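Local coordinates for protein purine nucleoside phosphorylase (Schistosoma mansoni, PDB 5TBS) that probably catalyses the reversible phosphorolysis of purine nucleosides such as inosine and guanosine to the free base and ribose 1-phosphate, at residues 115-120 / 221-226. Residues are numbered along the deposited sequence; the frame is centred on the assembly and turned at random.
Sequences ITNLAG and MSTVPE. With ADE (adenine), chain B.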
ATOM      1  N   ILE A 115      -4.177  22.662 -10.585  1.00 18.25           N
ATOM      2  CA  ILE A 115      -4.854  21.846  -9.573  1.00 23.99           C
ATOM      3  C   ILE A 115      -4.762  22.524  -8.207  1.00 28.99           C
ATOM      4  O   ILE A 115      -3.669  22.937  -7.794  1.00 27.47           O
ATOM      5  CB  ILE A 115      -4.220  20.448  -9.450  1.00 27.07           C
ATOM      6  CG1 ILE A 115      -4.054  19.771 -10.794  1.00 28.70           C
ATOM      7  CG2 ILE A 115      -5.040  19.597  -8.448  1.00 24.62           C
ATOM      8  CD1 ILE A 115      -3.206  18.518 -10.661  1.00 28.71           C
ATOM      9  N   THR A 116      -5.892  22.598  -7.478  1.00 23.80           N
ATOM     10  CA  THR A 116      -5.820  23.019  -6.081  1.00 24.02           C
ATOM     11  C   THR A 116      -6.429  21.952  -5.172  1.00 24.52           C
ATOM     12  O   THR A 116      -7.242  21.118  -5.607  1.00 25.02           O
ATOM     13  CB  THR A 116      -6.526  24.364  -5.848  1.00 27.98           C
ATOM     14  OG1 THR A 116      -7.932  24.206  -6.125  1.00 25.57           O
ATOM     15  CG2 THR A 116      -5.921  25.501  -6.707  1.00 24.12           C
ATOM     16  N   ASN A 117      -6.000  21.945  -3.906  1.00 21.93           N
ATOM     17  CA  ASN A 117      -6.525  21.000  -2.917  1.00 23.78           C
ATOM     18  C   ASN A 117      -6.439  21.635  -1.528  1.00 24.12           C
ATOM     19  O   ASN A 117      -5.780  22.664  -1.336  1.00 22.77           O
ATOM     20  CB  ASN A 117      -5.760  19.633  -2.927  1.00 25.20           C
ATOM     21  CG  ASN A 117      -4.248  19.775  -2.605  1.00 28.20           C
ATOM     22  OD1 ASN A 117      -3.872  20.206  -1.534  1.00 28.27           O
ATOM     23  ND2 ASN A 117      -3.387  19.394  -3.543  1.00 36.93           N
ATOM     24  N   LEU A 118      -7.122  20.995  -0.564  1.00 18.72           N
ATOM     25  CA  LEU A 118      -6.969  21.235   0.870  1.00 21.20           C
ATOM     26  C   LEU A 118      -6.047  20.163   1.463  1.00 26.28           C
ATOM     27  O   LEU A 118      -6.144  19.001   1.082  1.00 25.35           O
ATOM     28  CB  LEU A 118      -8.329  21.154   1.573  1.00 22.85           C
ATOM     29  CG  LEU A 118      -9.363  22.293   1.561  1.00 31.03           C
ATOM     30  CD1 LEU A 118      -8.815  23.549   2.196  1.00 35.93           C
ATOM     31  CD2 LEU A 118      -9.889  22.561   0.215  1.00 28.70           C
ATOM     32  N   ALA A 119      -5.194  20.544   2.428  1.00 19.98           N
ATOM     33  CA  ALA A 119      -4.173  19.628   2.946  1.00 19.45           C
ATOM     34  C   ALA A 119      -3.806  19.992   4.384  1.00 24.26           C
ATOM     35  O   ALA A 119      -4.100  21.099   4.869  1.00 20.84           O
ATOM     36  CB  ALA A 119      -2.917  19.634   2.038  1.00 14.35           C
ATOM     37  N   GLY A 120      -3.191  19.042   5.091  1.00 18.44           N
ATOM     38  CA  GLY A 120      -2.693  19.318   6.439  1.00 22.51           C
ATOM     39  C   GLY A 120      -1.245  19.797   6.405  1.00 23.31           C
ATOM     40  O   GLY A 120      -0.453  19.332   5.600  1.00 21.61           O
ATOM     41  N   MET A 221      -4.968  13.929   0.447  1.00 14.19           N
ATOM     42  CA  MET A 221      -5.633  12.711  -0.043  1.00 12.66           C
ATOM     43  C   MET A 221      -5.930  12.747  -1.545  1.00 19.70           C
ATOM     44  O   MET A 221      -6.732  11.919  -2.034  1.00 16.90           O
ATOM     45  CB  MET A 221      -6.951  12.481   0.725  1.00 17.00           C
ATOM     46  CG  MET A 221      -6.802  12.329   2.230  1.00 19.70           C
ATOM     47  SD  MET A 221      -8.421  12.149   3.049  1.00 20.03           S
ATOM     48  CE  MET A 221      -7.931  12.529   4.733  1.00 19.50           C
ATOM     49  N   SER A 222      -5.281  13.645  -2.294  1.00 15.72           N
ATOM     50  CA  SER A 222      -5.619  13.787  -3.706  1.00 15.51           C
ATOM     51  C   SER A 222      -4.379  14.224  -4.493  1.00 18.29           C
ATOM     52  O   SER A 222      -3.240  14.114  -4.013  1.00 21.14           O
ATOM     53  CB  SER A 222      -6.801  14.762  -3.866  1.00 19.32           C
ATOM     54  OG  SER A 222      -6.432  16.067  -3.458  1.00 27.52           O
ATOM     55  N   THR A 223      -4.612  14.629  -5.755  1.00 19.40           N
ATOM     56  CA  THR A 223      -3.676  15.383  -6.593  1.00 22.60           C
ATOM     57  C   THR A 223      -2.547  14.532  -7.203  1.00 21.97           C
ATOM     58  O   THR A 223      -2.319  14.591  -8.416  1.00 19.89           O
ATOM     59  CB  THR A 223      -3.105  16.562  -5.792  1.00 23.09           C
ATOM     60  OG1 THR A 223      -4.183  17.411  -5.405  1.00 26.04           O
ATOM     61  CG2 THR A 223      -2.149  17.416  -6.668  1.00 18.93           C
ATOM     62  N   VAL A 224      -1.815  13.750  -6.402  1.00 17.99           N
ATOM     63  CA  VAL A 224      -0.724  12.908  -6.973  1.00 15.11           C
ATOM     64  C   VAL A 224      -1.198  11.984  -8.092  1.00 20.10           C
ATOM     65  O   VAL A 224      -0.509  11.897  -9.128  1.00 16.13           O
ATOM     66  CB  VAL A 224       0.011  12.166  -5.845  1.00 17.30           C
ATOM     67  CG1 VAL A 224       0.923  11.056  -6.358  1.00 15.45           C
ATOM     68  CG2 VAL A 224       0.849  13.188  -5.011  1.00 16.68           C
ATOM     69  N   PRO A 225      -2.346  11.293  -7.999  1.00 19.05           N
ATOM     70  CA  PRO A 225      -2.783  10.486  -9.168  1.00 15.83           C
ATOM     71  C   PRO A 225      -2.957  11.294 -10.447  1.00 15.52           C
ATOM     72  O   PRO A 225      -2.459  10.880 -11.513  1.00 17.51           O
ATOM     73  CB  PRO A 225      -4.127   9.878  -8.696  1.00 15.15           C
ATOM     74  CG  PRO A 225      -4.002   9.789  -7.166  1.00 21.75           C
ATOM     75  CD  PRO A 225      -3.253  11.117  -6.842  1.00 18.33           C
ATOM     76  N   GLU A 226      -3.631  12.454 -10.377  1.00 19.66           N
ATOM     77  CA  GLU A 226      -3.811  13.294 -11.568  1.00 16.89           C
ATOM     78  C   GLU A 226      -2.479  13.824 -12.088  1.00 21.35           C
ATOM     79  O   GLU A 226      -2.291  13.922 -13.303  1.00 20.96           O
ATOM     80  CB  GLU A 226      -4.757  14.481 -11.281  1.00 17.15           C
ATOM     81  CG  GLU A 226      -6.200  14.079 -10.891  1.00 23.42           C
ATOM     82  CD  GLU A 226      -6.452  13.997  -9.377  1.00 45.45           C
ATOM     83  OE1 GLU A 226      -5.592  13.482  -8.628  1.00 31.64           O
ATOM     84  OE2 GLU A 226      -7.533  14.471  -8.934  1.00 56.03           O
TER
HETATM   85  N9  ADE B 301      -6.189  15.961   4.015  1.00 30.36           N
HETATM   86  C8  ADE B 301      -5.385  15.166   4.772  1.00 27.52           C
HETATM   87  N7  ADE B 301      -5.105  15.679   5.951  1.00 28.65           N
HETATM   88  C5  ADE B 301      -5.785  16.883   5.974  1.00 23.49           C
HETATM   89  C6  ADE B 301      -5.901  17.912   6.963  1.00 30.75           C
HETATM   90  N6  ADE B 301      -5.319  17.853   8.175  1.00 34.14           N
HETATM   91  N1  ADE B 301      -6.661  18.988   6.656  1.00 32.44           N
HETATM   92  C2  ADE B 301      -7.257  19.045   5.444  1.00 30.15           C
HETATM   93  N3  ADE B 301      -7.210  18.157   4.434  1.00 27.97           N
HETATM   94  C4  ADE B 301      -6.456  17.081   4.777  1.00 26.55           C
HETATM   95  O   HOH W   1      -6.695  16.228   1.385  1.00 26.91           O
HETATM   96  O   HOH W   2      -5.095  17.253  -0.841  1.00 35.97           O
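The amide of Asn117 reaches across at about a right angle to the side chain of Thr223, and ND2 gives a hydrogen bond of 2.8 Å to OG1 of that threonine. The bond is bent (144° at the hydrogen), with the hydroxyl lying 24° out of the amide plane. Asn117 CG sits between its own backbone N and carbonyl carbon (chi1 60°), which brings ND2 to the hydroxyl of Thr223, while CB faces Ser222 OG at 3.7 Å. The other end of the amide is held too: OD1 is hydrogen-bonded to Ser241 on the adjacent strand 236-246, which restrains its rotation. Thr223 OG1 is also hydrogen-bonded to Ser222 OG, 3.3 Å away, and either hydroxyl could be the donor. Beside this polar cluster, Ile115 and Thr223 lie alongside each other, pointing in opposite senses, with Ile115 CG2 lying 4.0 Å from Thr223 CG2. Glu226, in the first turn of helix 224-232, meets Ile115 CD1 through CB and forms a salt bridge with Arg86 through OE2. Toward adenine the segments diverge and water bridges them: one water donates to Leu118 O and accepts from Met221 N and adenine N9 (2.7 Å), and Met221 CE packs 3.7 Å from adenine C8. A central strand facing the loop before helix 224-232 lines the adenine-binding end of the site, consistent with the base pocket of the purine nucleoside phosphorylase family.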